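Side-chain contacts in halogenase PltM (Pseudomonas fluorescens, PDB 6BZN), which halogenates phenolic compounds with unusual tolerance for both substrate and halide, probably by an FAD-dependent, monooxygenase-like route: residues A40-S45 against P366-A371; S78-I83 against S360-A365; T215-T220 against W257-P262; H251-G256 against R296-K301. All blocks are in the same frame, centred on the assembly; numbering follows the deposited sequence.

Contact 1 (A40-S45 against P366-A371); sequences AVLAKS and PKVLDA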
loop_
_atom_site.group_PDB
_atom_site.type_symbol
_atom_site.label_atom_id
_atom_site.label_comp_id
_atom_site.label_asym_id
_atom_site.label_seq_id
_atom_site.Cartn_x
_atom_site.Cartn_y
_atom_site.Cartn_z
ATOM N N ALA A 40 -12.392 -6.733 14.027
ATOM C CA ALA A 40 -13.472 -5.853 14.395
ATOM C C ALA A 40 -14.735 -6.151 13.597
ATOM O O ALA A 40 -15.808 -6.283 14.175
ATOM C CB ALA A 40 -13.070 -4.411 14.212
ATOM N N VAL A 41 -14.612 -6.267 12.279
ATOM C CA VAL A 41 -15.794 -6.456 11.430
ATOM C C VAL A 41 -16.462 -7.818 11.655
ATOM O O VAL A 41 -17.697 -7.911 11.627
ATOM C CB VAL A 41 -15.534 -6.200 9.913
ATOM C CG1 VAL A 41 -15.012 -4.792 9.677
ATOM C CG2 VAL A 41 -14.584 -7.214 9.297
ATOM N N LEU A 42 -15.655 -8.849 11.900
ATOM C CA LEU A 42 -16.175 -10.178 12.200
ATOM C C LEU A 42 -16.818 -10.221 13.592
ATOM O O LEU A 42 -17.923 -10.756 13.728
ATOM C CB LEU A 42 -15.082 -11.234 12.066
ATOM C CG LEU A 42 -14.512 -11.404 10.659
ATOM C CD1 LEU A 42 -13.437 -12.466 10.674
ATOM C CD2 LEU A 42 -15.539 -11.756 9.610
ATOM N N ALA A 43 -16.167 -9.629 14.596
ATOM C CA ALA A 43 -16.725 -9.597 15.951
ATOM C C ALA A 43 -18.041 -8.798 15.980
ATOM O O ALA A 43 -19.040 -9.227 16.569
ATOM C CB ALA A 43 -15.732 -9.018 16.942
ATOM N N LYS A 44 -18.037 -7.643 15.323
ATOM C CA LYS A 44 -19.251 -6.831 15.169
ATOM C C LYS A 44 -20.425 -7.634 14.595
ATOM O O LYS A 44 -21.575 -7.470 15.037
ATOM C CB LYS A 44 -18.949 -5.623 14.287
ATOM C CG LYS A 44 -20.152 -4.822 13.802
ATOM C CD LYS A 44 -20.863 -4.110 14.933
ATOM C CE LYS A 44 -22.177 -3.533 14.424
ATOM N NZ LYS A 44 -22.509 -2.279 15.136
ATOM N N SER A 45 -20.113 -8.506 13.638
ATOM C CA SER A 45 -21.107 -9.282 12.889
ATOM C C SER A 45 -21.604 -10.562 13.583
ATOM O O SER A 45 -22.411 -11.295 12.996
ATOM C CB SER A 45 -20.495 -9.662 11.532
ATOM O OG SER A 45 -20.099 -8.505 10.822
ATOM N N PRO A 366 -17.446 -10.862 4.297
ATOM C CA PRO A 366 -18.798 -11.378 4.037
ATOM C C PRO A 366 -18.822 -12.868 3.756
ATOM O O PRO A 366 -19.783 -13.540 4.143
ATOM C CB PRO A 366 -19.244 -10.592 2.796
ATOM C CG PRO A 366 -18.457 -9.340 2.866
ATOM C CD PRO A 366 -17.110 -9.784 3.353
ATOM N N LYS A 367 -17.761 -13.385 3.129
ATOM C CA LYS A 367 -17.675 -14.808 2.825
ATOM C C LYS A 367 -17.417 -15.634 4.075
ATOM O O LYS A 367 -17.927 -16.735 4.203
ATOM C CB LYS A 367 -16.605 -15.061 1.765
ATOM C CG LYS A 367 -16.889 -14.314 0.470
ATOM C CD LYS A 367 -15.794 -14.525 -0.548
ATOM C CE LYS A 367 -15.988 -13.649 -1.782
ATOM N NZ LYS A 367 -17.217 -14.043 -2.522
ATOM N N VAL A 368 -16.603 -15.117 4.990
ATOM C CA VAL A 368 -16.352 -15.815 6.257
ATOM C C VAL A 368 -17.649 -15.861 7.076
ATOM O O VAL A 368 -17.969 -16.889 7.681
ATOM C CB VAL A 368 -15.181 -15.155 7.031
ATOM C CG1 VAL A 368 -15.042 -15.722 8.441
ATOM C CG2 VAL A 368 -13.889 -15.372 6.261
ATOM N N LEU A 369 -18.393 -14.754 7.079
ATOM C CA LEU A 369 -19.681 -14.704 7.760
ATOM C C LEU A 369 -20.678 -15.707 7.175
ATOM O O LEU A 369 -21.364 -16.403 7.935
ATOM C CB LEU A 369 -20.296 -13.309 7.694
ATOM C CG LEU A 369 -19.593 -12.191 8.457
ATOM C CD1 LEU A 369 -20.371 -10.906 8.208
ATOM C CD2 LEU A 369 -19.497 -12.486 9.937
ATOM N N ASP A 370 -20.752 -15.779 5.846
ATOM C CA ASP A 370 -21.628 -16.767 5.188
ATOM C C ASP A 370 -21.204 -18.201 5.565
ATOM O O ASP A 370 -22.046 -19.031 5.896
ATOM C CB ASP A 370 -21.642 -16.586 3.662
ATOM C CG ASP A 370 -22.327 -17.746 2.933
ATOM O OD1 ASP A 370 -21.617 -18.709 2.543
ATOM O OD2 ASP A 370 -23.575 -17.718 2.782
ATOM N N ALA A 371 -19.898 -18.470 5.531
ATOM C CA ALA A 371 -19.368 -19.780 5.900
ATOM C C ALA A 371 -19.732 -20.167 7.333
ATOM O O ALA A 371 -20.184 -21.290 7.573
ATOM C CB ALA A 371 -17.859 -19.824 5.712
#

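Contact 2 (S78-I83 against S360-A365); sequences SKRFDI and SILRLA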
loop_
_atom_site.group_PDB
_atom_site.type_symbol
_atom_site.label_atom_id
_atom_site.label_comp_id
_atom_site.label_asym_id
_atom_site.label_seq_id
_atom_site.Cartn_x
_atom_site.Cartn_y
_atom_site.Cartn_z
ATOM N N SER A 78 -16.061 0.676 6.922
ATOM C CA SER A 78 -16.823 1.353 7.959
ATOM C C SER A 78 -18.338 1.292 7.710
ATOM O O SER A 78 -19.104 0.975 8.610
ATOM C CB SER A 78 -16.366 2.808 8.060
ATOM O OG SER A 78 -17.065 3.501 9.079
ATOM N N LYS A 79 -18.746 1.561 6.479
ATOM C CA LYS A 79 -20.170 1.603 6.141
ATOM C C LYS A 79 -20.744 0.201 5.976
ATOM O O LYS A 79 -21.847 -0.076 6.445
ATOM C CB LYS A 79 -20.409 2.439 4.881
ATOM C CG LYS A 79 -21.825 3.001 4.789
ATOM C CD LYS A 79 -22.004 4.175 5.753
ATOM C CE LYS A 79 -23.418 4.726 5.762
ATOM N NZ LYS A 79 -23.442 6.072 6.411
ATOM N N ARG A 80 -19.996 -0.679 5.317
ATOM C CA ARG A 80 -20.418 -2.073 5.112
ATOM C C ARG A 80 -20.691 -2.803 6.428
ATOM O O ARG A 80 -21.594 -3.637 6.478
ATOM C CB ARG A 80 -19.369 -2.832 4.291
ATOM C CG ARG A 80 -19.589 -4.324 4.118
ATOM C CD ARG A 80 -20.864 -4.593 3.342
ATOM N NE ARG A 80 -21.086 -6.020 3.164
ATOM C CZ ARG A 80 -21.581 -6.840 4.090
ATOM N NH1 ARG A 80 -21.921 -6.394 5.292
ATOM N NH2 ARG A 80 -21.756 -8.131 3.792
ATOM N N PHE A 81 -19.933 -2.492 7.478
ATOM C CA PHE A 81 -20.090 -3.183 8.762
ATOM C C PHE A 81 -20.579 -2.293 9.907
ATOM O O PHE A 81 -20.638 -2.753 11.048
ATOM C CB PHE A 81 -18.788 -3.929 9.121
ATOM C CG PHE A 81 -18.437 -4.998 8.134
ATOM C CD1 PHE A 81 -19.115 -6.208 8.144
ATOM C CD2 PHE A 81 -17.467 -4.789 7.156
ATOM C CE1 PHE A 81 -18.823 -7.195 7.210
ATOM C CE2 PHE A 81 -17.164 -5.775 6.230
ATOM C CZ PHE A 81 -17.846 -6.980 6.251
ATOM N N ASP A 82 -20.961 -1.050 9.605
ATOM C CA ASP A 82 -21.480 -0.103 10.607
ATOM C C ASP A 82 -20.514 0.066 11.794
ATOM O O ASP A 82 -20.902 -0.078 12.948
ATOM C CB ASP A 82 -22.896 -0.512 11.084
ATOM C CG ASP A 82 -23.503 0.484 12.103
ATOM O OD1 ASP A 82 -23.337 1.715 11.918
ATOM O OD2 ASP A 82 -24.129 0.029 13.108
ATOM N N ILE A 83 -19.248 0.345 11.491
ATOM C CA ILE A 83 -18.289 0.718 12.505
ATOM C C ILE A 83 -17.748 2.088 12.140
ATOM O O ILE A 83 -16.767 2.190 11.399
ATOM C CB ILE A 83 -17.137 -0.312 12.639
ATOM C CG1 ILE A 83 -17.710 -1.714 12.844
ATOM C CG2 ILE A 83 -16.261 0.081 13.810
ATOM C CD1 ILE A 83 -16.694 -2.828 13.033
ATOM N N SER A 360 -9.054 -6.650 0.209
ATOM C CA SER A 360 -9.131 -8.091 0.488
ATOM C C SER A 360 -9.988 -8.372 1.722
ATOM O O SER A 360 -10.779 -9.327 1.747
ATOM C CB SER A 360 -7.723 -8.706 0.633
ATOM O OG SER A 360 -7.822 -10.116 0.688
ATOM N N ILE A 361 -9.863 -7.530 2.747
ATOM C CA ILE A 361 -10.693 -7.684 3.955
ATOM C C ILE A 361 -12.171 -7.518 3.593
ATOM O O ILE A 361 -13.032 -8.293 4.019
ATOM C CB ILE A 361 -10.286 -6.707 5.073
ATOM C CG1 ILE A 361 -8.858 -7.009 5.533
ATOM C CG2 ILE A 361 -11.249 -6.774 6.261
ATOM C CD1 ILE A 361 -8.232 -5.885 6.342
ATOM N N LEU A 362 -12.435 -6.501 2.782
ATOM C CA LEU A 362 -13.774 -6.173 2.347
ATOM C C LEU A 362 -14.423 -7.301 1.542
ATOM O O LEU A 362 -15.621 -7.570 1.689
ATOM C CB LEU A 362 -13.694 -4.887 1.539
ATOM C CG LEU A 362 -14.913 -4.068 1.180
ATOM C CD1 LEU A 362 -15.815 -3.784 2.368
ATOM C CD2 LEU A 362 -14.386 -2.782 0.550
ATOM N N ARG A 363 -13.630 -7.983 0.722
ATOM C CA ARG A 363 -14.106 -9.132 -0.032
ATOM C C ARG A 363 -14.240 -10.394 0.822
ATOM O O ARG A 363 -15.198 -11.148 0.646
ATOM C CB ARG A 363 -13.169 -9.425 -1.198
ATOM C CG ARG A 363 -13.209 -8.379 -2.292
ATOM C CD ARG A 363 -12.089 -8.590 -3.283
ATOM N NE ARG A 363 -12.161 -7.698 -4.444
ATOM C CZ ARG A 363 -12.859 -7.931 -5.562
ATOM N NH1 ARG A 363 -13.605 -9.022 -5.707
ATOM N NH2 ARG A 363 -12.811 -7.052 -6.560
ATOM N N LEU A 364 -13.279 -10.628 1.712
ATOM C CA LEU A 364 -13.240 -11.857 2.520
ATOM C C LEU A 364 -14.313 -11.918 3.616
ATOM O O LEU A 364 -14.919 -12.976 3.838
ATOM C CB LEU A 364 -11.845 -12.014 3.156
ATOM C CG LEU A 364 -11.645 -13.216 4.086
ATOM C CD1 LEU A 364 -11.752 -14.535 3.341
ATOM C CD2 LEU A 364 -10.307 -13.080 4.818
ATOM N N ALA A 365 -14.525 -10.812 4.327
ATOM C CA ALA A 365 -15.309 -10.844 5.569
ATOM C C ALA A 365 -16.753 -11.336 5.356
ATOM O O ALA A 365 -17.208 -12.184 6.114
ATOM C CB ALA A 365 -15.275 -9.502 6.296
#

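Contact 3 (T215-T220 against W257-P262); sequences TCSFFT and WLWVIP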
loop_
_atom_site.group_PDB
_atom_site.type_symbol
_atom_site.label_atom_id
_atom_site.label_comp_id
_atom_site.label_asym_id
_atom_site.label_seq_id
_atom_site.Cartn_x
_atom_site.Cartn_y
_atom_site.Cartn_z
ATOM N N THR A 215 13.925 -5.810 -5.454
ATOM C CA THR A 215 14.327 -4.614 -4.763
ATOM C C THR A 215 14.579 -4.857 -3.298
ATOM O O THR A 215 14.048 -5.807 -2.717
ATOM C CB THR A 215 13.278 -3.474 -4.868
ATOM O OG1 THR A 215 12.017 -3.903 -4.354
ATOM C CG2 THR A 215 13.115 -2.994 -6.311
ATOM N N CYS A 216 15.395 -3.973 -2.729
ATOM C CA CYS A 216 15.707 -3.948 -1.306
ATOM C C CYS A 216 15.211 -2.620 -0.744
ATOM O O CYS A 216 14.857 -1.705 -1.505
ATOM C CB CYS A 216 17.215 -4.107 -1.061
ATOM S SG CYS A 216 18.245 -2.805 -1.763
ATOM N N SER A 217 15.156 -2.528 0.582
ATOM C CA SER A 217 14.681 -1.336 1.256
ATOM C C SER A 217 15.433 -1.099 2.559
ATOM O O SER A 217 15.669 -2.043 3.328
ATOM C CB SER A 217 13.175 -1.464 1.531
ATOM O OG SER A 217 12.659 -0.265 2.078
ATOM N N PHE A 218 15.804 0.164 2.782
ATOM C CA PHE A 218 16.344 0.663 4.042
ATOM C C PHE A 218 15.371 1.722 4.556
ATOM O O PHE A 218 15.055 2.663 3.813
ATOM C CB PHE A 218 17.670 1.375 3.840
ATOM C CG PHE A 218 18.798 0.521 3.309
ATOM C CD1 PHE A 218 18.922 0.278 1.950
ATOM C CD2 PHE A 218 19.804 0.078 4.159
ATOM C CE1 PHE A 218 19.987 -0.447 1.445
ATOM C CE2 PHE A 218 20.873 -0.657 3.673
ATOM C CZ PHE A 218 20.971 -0.918 2.309
ATOM N N PHE A 219 14.914 1.615 5.798
ATOM C CA PHE A 219 13.954 2.583 6.318
ATOM C C PHE A 219 14.108 2.896 7.797
ATOM O O PHE A 219 14.595 2.077 8.595
ATOM C CB PHE A 219 12.511 2.163 6.015
ATOM C CG PHE A 219 12.198 0.735 6.365
ATOM C CD1 PHE A 219 12.516 -0.293 5.484
ATOM C CD2 PHE A 219 11.607 0.417 7.569
ATOM C CE1 PHE A 219 12.238 -1.619 5.799
ATOM C CE2 PHE A 219 11.316 -0.903 7.887
ATOM C CZ PHE A 219 11.628 -1.920 6.999
ATOM N N THR A 220 13.695 4.109 8.144
ATOM C CA THR A 220 13.790 4.595 9.509
ATOM C C THR A 220 12.888 5.823 9.675
ATOM O O THR A 220 12.240 6.275 8.715
ATOM C CB THR A 220 15.261 4.929 9.889
ATOM O OG1 THR A 220 15.362 5.104 11.302
ATOM C CG2 THR A 220 15.760 6.200 9.201
ATOM N N TRP A 257 15.005 4.697 -5.485
ATOM C CA TRP A 257 14.282 5.866 -5.028
ATOM C C TRP A 257 14.299 5.995 -3.516
ATOM O O TRP A 257 14.604 5.031 -2.797
ATOM C CB TRP A 257 12.852 5.842 -5.560
ATOM C CG TRP A 257 11.915 4.854 -4.934
ATOM C CD1 TRP A 257 11.853 3.499 -5.160
ATOM C CD2 TRP A 257 10.851 5.156 -4.019
ATOM N NE1 TRP A 257 10.824 2.952 -4.428
ATOM C CE2 TRP A 257 10.190 3.948 -3.726
ATOM C CE3 TRP A 257 10.400 6.338 -3.409
ATOM C CZ2 TRP A 257 9.104 3.886 -2.836
ATOM C CZ3 TRP A 257 9.324 6.281 -2.559
ATOM C CH2 TRP A 257 8.686 5.061 -2.267
ATOM N N LEU A 258 13.992 7.203 -3.055
ATOM C CA LEU A 258 13.930 7.523 -1.636
ATOM C C LEU A 258 12.644 8.300 -1.341
ATOM O O LEU A 258 12.261 9.221 -2.093
ATOM C CB LEU A 258 15.187 8.302 -1.208
ATOM C CG LEU A 258 15.263 8.884 0.216
ATOM C CD1 LEU A 258 16.702 8.998 0.715
ATOM C CD2 LEU A 258 14.592 10.259 0.303
ATOM N N TRP A 259 11.989 7.946 -0.242
ATOM C CA TRP A 259 10.788 8.651 0.197
ATOM C C TRP A 259 11.074 9.613 1.335
ATOM O O TRP A 259 11.910 9.328 2.189
ATOM C CB TRP A 259 9.678 7.668 0.581
ATOM C CG TRP A 259 9.691 6.973 1.964
ATOM C CD1 TRP A 259 9.561 7.556 3.197
ATOM C CD2 TRP A 259 9.728 5.561 2.201
ATOM N NE1 TRP A 259 9.527 6.590 4.187
ATOM C CE2 TRP A 259 9.634 5.359 3.603
ATOM C CE3 TRP A 259 9.834 4.437 1.364
ATOM C CZ2 TRP A 259 9.645 4.082 4.187
ATOM C CZ3 TRP A 259 9.859 3.160 1.953
ATOM C CH2 TRP A 259 9.769 2.999 3.344
ATOM N N VAL A 260 10.351 10.739 1.321
ATOM C CA VAL A 260 10.288 11.686 2.415
ATOM C C VAL A 260 8.800 11.833 2.751
ATOM O O VAL A 260 8.010 12.378 1.958
ATOM C CB VAL A 260 10.927 13.039 2.036
ATOM C CG1 VAL A 260 10.920 13.993 3.220
ATOM C CG2 VAL A 260 12.354 12.833 1.538
ATOM N N ILE A 261 8.421 11.316 3.919
ATOM C CA ILE A 261 7.038 11.205 4.346
ATOM C C ILE A 261 6.950 11.841 5.731
ATOM O O ILE A 261 7.128 11.153 6.743
ATOM C CB ILE A 261 6.588 9.729 4.340
ATOM C CG1 ILE A 261 6.504 9.239 2.900
ATOM C CG2 ILE A 261 5.239 9.528 5.004
ATOM C CD1 ILE A 261 6.154 7.784 2.762
ATOM N N PRO A 262 6.695 13.161 5.786
ATOM C CA PRO A 262 6.655 13.826 7.097
ATOM C C PRO A 262 5.430 13.497 7.917
ATOM O O PRO A 262 4.325 13.375 7.362
ATOM C CB PRO A 262 6.633 15.318 6.736
ATOM C CG PRO A 262 7.184 15.375 5.364
ATOM C CD PRO A 262 6.663 14.150 4.697
#

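Contact 4 (H251-G256 against R296-K301); sequences HIFEEG and RKLLKK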
loop_
_atom_site.group_PDB
_atom_site.type_symbol
_atom_site.label_atom_id
_atom_site.label_comp_id
_atom_site.label_asym_id
_atom_site.label_seq_id
_atom_site.Cartn_x
_atom_site.Cartn_y
_atom_site.Cartn_z
ATOM N N HIS A 251 11.976 10.837 -4.339
ATOM C CA HIS A 251 13.173 11.227 -5.072
ATOM C C HIS A 251 13.594 10.015 -5.869
ATOM O O HIS A 251 13.908 8.977 -5.280
ATOM C CB HIS A 251 14.283 11.613 -4.115
ATOM C CG HIS A 251 14.057 12.921 -3.450
ATOM N ND1 HIS A 251 14.014 14.107 -4.143
ATOM C CD2 HIS A 251 13.875 13.239 -2.150
ATOM C CE1 HIS A 251 13.811 15.102 -3.304
ATOM N NE2 HIS A 251 13.733 14.597 -2.089
ATOM N N ILE A 252 13.566 10.131 -7.195
ATOM C CA ILE A 252 13.774 8.983 -8.071
ATOM C C ILE A 252 15.059 9.175 -8.874
ATOM O O ILE A 252 15.465 10.310 -9.182
ATOM C CB ILE A 252 12.547 8.713 -8.977
ATOM C CG1 ILE A 252 12.200 9.942 -9.843
ATOM C CG2 ILE A 252 11.346 8.351 -8.114
ATOM C CD1 ILE A 252 11.199 9.680 -10.955
ATOM N N PHE A 253 15.714 8.064 -9.182
ATOM C CA PHE A 253 16.963 8.079 -9.923
ATOM C C PHE A 253 17.128 6.699 -10.525
ATOM O O PHE A 253 16.364 5.791 -10.211
ATOM C CB PHE A 253 18.130 8.465 -8.999
ATOM C CG PHE A 253 18.049 7.833 -7.644
ATOM C CD1 PHE A 253 18.567 6.567 -7.437
ATOM C CD2 PHE A 253 17.426 8.488 -6.584
ATOM C CE1 PHE A 253 18.484 5.965 -6.191
ATOM C CE2 PHE A 253 17.319 7.889 -5.348
ATOM C CZ PHE A 253 17.844 6.623 -5.155
ATOM N N GLU A 254 18.116 6.528 -11.401
ATOM C CA GLU A 254 18.170 5.326 -12.236
ATOM C C GLU A 254 18.064 3.984 -11.479
ATOM O O GLU A 254 17.370 3.092 -11.933
ATOM C CB GLU A 254 19.435 5.318 -13.105
ATOM C CG GLU A 254 19.371 4.229 -14.174
ATOM C CD GLU A 254 20.655 4.047 -14.935
ATOM O OE1 GLU A 254 20.868 2.904 -15.406
ATOM O OE2 GLU A 254 21.433 5.029 -15.067
ATOM N N GLU A 255 18.739 3.872 -10.343
ATOM C CA GLU A 255 18.886 2.596 -9.625
ATOM C C GLU A 255 17.929 2.422 -8.453
ATOM O O GLU A 255 17.964 1.398 -7.765
ATOM C CB GLU A 255 20.346 2.383 -9.158
ATOM C CG GLU A 255 20.840 3.256 -8.010
ATOM C CD GLU A 255 21.378 4.619 -8.429
ATOM O OE1 GLU A 255 21.160 5.045 -9.579
ATOM O OE2 GLU A 255 22.032 5.281 -7.596
ATOM N N GLY A 256 17.072 3.406 -8.215
ATOM C CA GLY A 256 16.249 3.374 -7.025
ATOM C C GLY A 256 15.498 4.636 -6.712
ATOM O O GLY A 256 15.361 5.533 -7.542
ATOM N N ARG A 296 24.774 7.544 3.512
ATOM C CA ARG A 296 25.747 8.589 3.198
ATOM C C ARG A 296 26.256 8.499 1.754
ATOM O O ARG A 296 26.420 9.542 1.108
ATOM C CB ARG A 296 26.928 8.584 4.177
ATOM C CG ARG A 296 26.557 8.888 5.624
ATOM C CD ARG A 296 25.999 10.293 5.852
ATOM N NE ARG A 296 24.985 10.312 6.914
ATOM C CZ ARG A 296 24.257 11.372 7.284
ATOM N NH1 ARG A 296 24.417 12.561 6.700
ATOM N NH2 ARG A 296 23.353 11.237 8.260
ATOM N N LYS A 297 26.502 7.287 1.251
ATOM C CA LYS A 297 26.881 7.111 -0.163
ATOM C C LYS A 297 25.803 7.637 -1.111
ATOM O O LYS A 297 26.114 8.297 -2.109
ATOM C CB LYS A 297 27.216 5.650 -0.488
ATOM C CG LYS A 297 28.544 5.180 0.115
ATOM C CD LYS A 297 29.022 3.836 -0.432
ATOM C CE LYS A 297 28.081 2.697 -0.092
ATOM N NZ LYS A 297 28.610 1.368 -0.517
ATOM N N LEU A 298 24.540 7.351 -0.794
ATOM C CA LEU A 298 23.420 7.848 -1.586
ATOM C C LEU A 298 23.413 9.378 -1.629
ATOM O O LEU A 298 23.257 9.971 -2.705
ATOM C CB LEU A 298 22.090 7.341 -1.021
ATOM C CG LEU A 298 20.848 7.640 -1.856
ATOM C CD1 LEU A 298 20.923 6.897 -3.175
ATOM C CD2 LEU A 298 19.586 7.261 -1.094
ATOM N N LEU A 299 23.599 10.011 -0.471
ATOM C CA LEU A 299 23.563 11.465 -0.373
ATOM C C LEU A 299 24.744 12.139 -1.107
ATOM O O LEU A 299 24.596 13.240 -1.636
ATOM C CB LEU A 299 23.515 11.909 1.093
ATOM C CG LEU A 299 22.324 11.431 1.948
ATOM C CD1 LEU A 299 22.322 12.170 3.280
ATOM C CD2 LEU A 299 20.985 11.581 1.242
ATOM N N LYS A 300 25.889 11.463 -1.146
ATOM C CA LYS A 300 27.063 11.924 -1.899
ATOM C C LYS A 300 26.782 11.830 -3.409
ATOM O O LYS A 300 27.095 12.745 -4.162
ATOM C CB LYS A 300 28.266 11.064 -1.509
ATOM C CG LYS A 300 29.648 11.562 -1.904
ATOM C CD LYS A 300 30.691 10.520 -1.482
ATOM C CE LYS A 300 32.055 11.109 -1.179
ATOM N NZ LYS A 300 32.810 11.405 -2.420
ATOM N N LYS A 301 26.152 10.734 -3.822
ATOM C CA LYS A 301 25.717 10.519 -5.209
ATOM C C LYS A 301 24.696 11.578 -5.657
ATOM O O LYS A 301 24.747 12.051 -6.790
ATOM C CB LYS A 301 25.103 9.116 -5.324
ATOM C CG LYS A 301 25.333 8.322 -6.596
ATOM C CD LYS A 301 25.042 6.836 -6.323
ATOM C CE LYS A 301 25.285 5.936 -7.529
ATOM N NZ LYS A 301 25.192 4.470 -7.247
HETATM O O HOH W 1 23.396 3.740 -5.580
#

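Contact 1 (A40-S45 against P366-A371)
L369 spreads its terminal fork over the CB of S45, both methyls meeting the same carbon. CD2 of L369 lies 3.4 Å from CB of S45, a close carbon-carbon approach, and L369 CD1 follows at 3.6 Å. L369 CD1 also comes within 3.6 Å of OG of S45, packing against the hydroxyl too. That hydroxyl is already engaged one turn back in its own helix: OG of S45 donates to O of V41 over 2.6 Å, nearly in line with the V41 carbonyl (161°). The torsion that permits this places OG anti to the carbonyl carbon (chi1 -58°), which turns the hydroxyl back to the carbonyl of V41 and leaves CB to meet L369. S45 follows the last turn of helix 33-44, which comes after a GxGxxG-like turn, consistent with a Rossmann-type fold, and whose first residues, I33 and A34, have been seen to bind FAD; the partner is the later part of helix 352-374. Between the two helices L42 reaches out with CD2, which touches CD2 of L369 at 4.0 Å. L42 CD2 also meets CG1 of V368 at 4.2 Å, the two side chains crossing at about a right angle; V368 holds CG1 anti to its backbone N (chi1 171°), which points it at L42. F81 of helix 68-81 packs against V41 and S45, and L47 adds to the surroundings of L369. A bound calcium ion lies about 9 Å from the L369 side chain, and the side chain of D25, seen to bind calcium in a structure of this protein, about 7 Å from that of V368.

Contact 2 (S78-I83 against S360-A365)
Within 360-365, L362 is the first to touch, bringing CD1 equally close to two carbons of R80: CB and CG of R80 each lie 4.2 Å from this methyl. Its CG stands anti to the backbone N (chi1 -166°), which carries the branch over to the aliphatic root of the arginine. R80 then bends at chi2 (63°) and folds across its neighbour F81, with R80 CG 3.5 Å above one face of the phenyl ring, offset toward the rim. F81 CZ in turn lies over a face of the guanidinium group, whose NH2 forms a salt bridge with D448 of helix 444-452. The two residues lie at the end of helix 68-81, which closes in a Schellman motif: D82 has positive phi and N of I83 bonds to O of S78 at 3.0 Å, accompanied by a weak bond from D82 N to K79 O. OG of S78 adds a 2.7 Å bond to O of I83, approaching from well above the carbonyl plane. One turn after L362, A365 directs its CB at the far end of the F81 ring, obliquely, 3.6 Å from F81 CZ. V41 of helix 33-44 touches A365 as well.

Contact 3 (T215-T220 against W257-P262)
OG of S217 is hydrogen-bonded to OE1 of Q279 and sits 4.4 Å from CZ3 of W259, obliquely to the indole. The bond to Q279 belongs to the strand in between: 273-281 separates 215-223 from 256-262 in the mixed sheet and runs antiparallel to both, so the two segments here run parallel without being neighbours. CA of F219 and CA of W259 are accordingly 9.2 Å apart, and side chains bridge the gap above the intervening strand. The indole does most of the reaching: a chi1 of 80° holds CG of W259 between backbone N and carbonyl carbon and sends the six-membered ring out to F219, where CZ2 and CH2 of W259 both stand 3.9 Å from CB of F219. The phenyl ring leads away from W259 to the FAD-binding residue V62, about 4 Å off between side chains; no FAD is bound to this chain. A glycerol, probably from the crystallisation liquor, lies about 4 Å from the W259 side chain. NE1 of W259 bonds to OG of S275, also on the middle strand. The polar ends are thus satisfied by that strand, and dispersion between carbons is left to join F219 to W259.

Contact 4 (H251-G256 against R296-K301)
A type I turn from F253 to G256, closed by G256 N bonding to F253 O at 3.2 Å and with F253 N to G256 O (3.0 Å) as the reciprocal bond, makes a tight hairpin that faces the end of helix 291-301, with CA of F253 10.2 Å from CA of K301. The phenyl ring of F253 stands beneath the turn's own carbonyl: O of G256 lies 3.3 Å above one ring face, over its centre. The far end of the F253 ring meets the helix, CZ of F253 touching CD1 of L298 at 3.7 Å. The methyl approaches the ring obliquely, and the two side chains pass at a slant. L298 carries its CG anti to the backbone N (chi1 -173°), which swings CD1 toward the hairpin.

The second meeting is ionic. E255 and K301 reach for each other from opposite directions, the lysine extended beyond CG and the glutamate bent at chi2 (-86°). OE2 of E255 and NZ of K301 form a salt bridge at 3.3 Å, its hydrogen bond weak. A water reinforces it, accepting from NZ of K301 at 2.6 Å and donating to OE2 of E255 at 2.9 Å, which should help to stabilise the charged carboxylate of a buried residue. The ammonium group also has a cation-pi partner in Y285, while the OH of Y302 makes a weak bond to OE2.

Around these side chains, F253 stacks on Y302 and touches I305 of helix 303-306, and L298 packs on L258 of strand 256-262 and on F278 and F280 of strand 273-281, so helix 291-301 is seated against the mixed sheet by the hairpin and the central strands of the sheet.

How the contacts relate
The four contacts form two clusters on opposite sides of the chain's centre. Contacts 1 and 2, with centres about 8 Å apart, both use helix 352-374, and helices 33-44 and 68-81 pack on its successive turns; the two contacts also touch where CG of P366 is 3.6 Å from NH2 of R80. Contacts 3 and 4, centres about 11 Å apart, share the mixed sheet through neighbouring strands 256-262 and 248-253, and their segments alternate along the chain. Both are nested inside the loops closed by contacts 1 and 2. Centres of contacts 1 and 4 lie about 46 Å apart. Helix 352-374 thus packs on helices from the start of the chain, and the strands of contacts 3 and 4 lie between them in sequence.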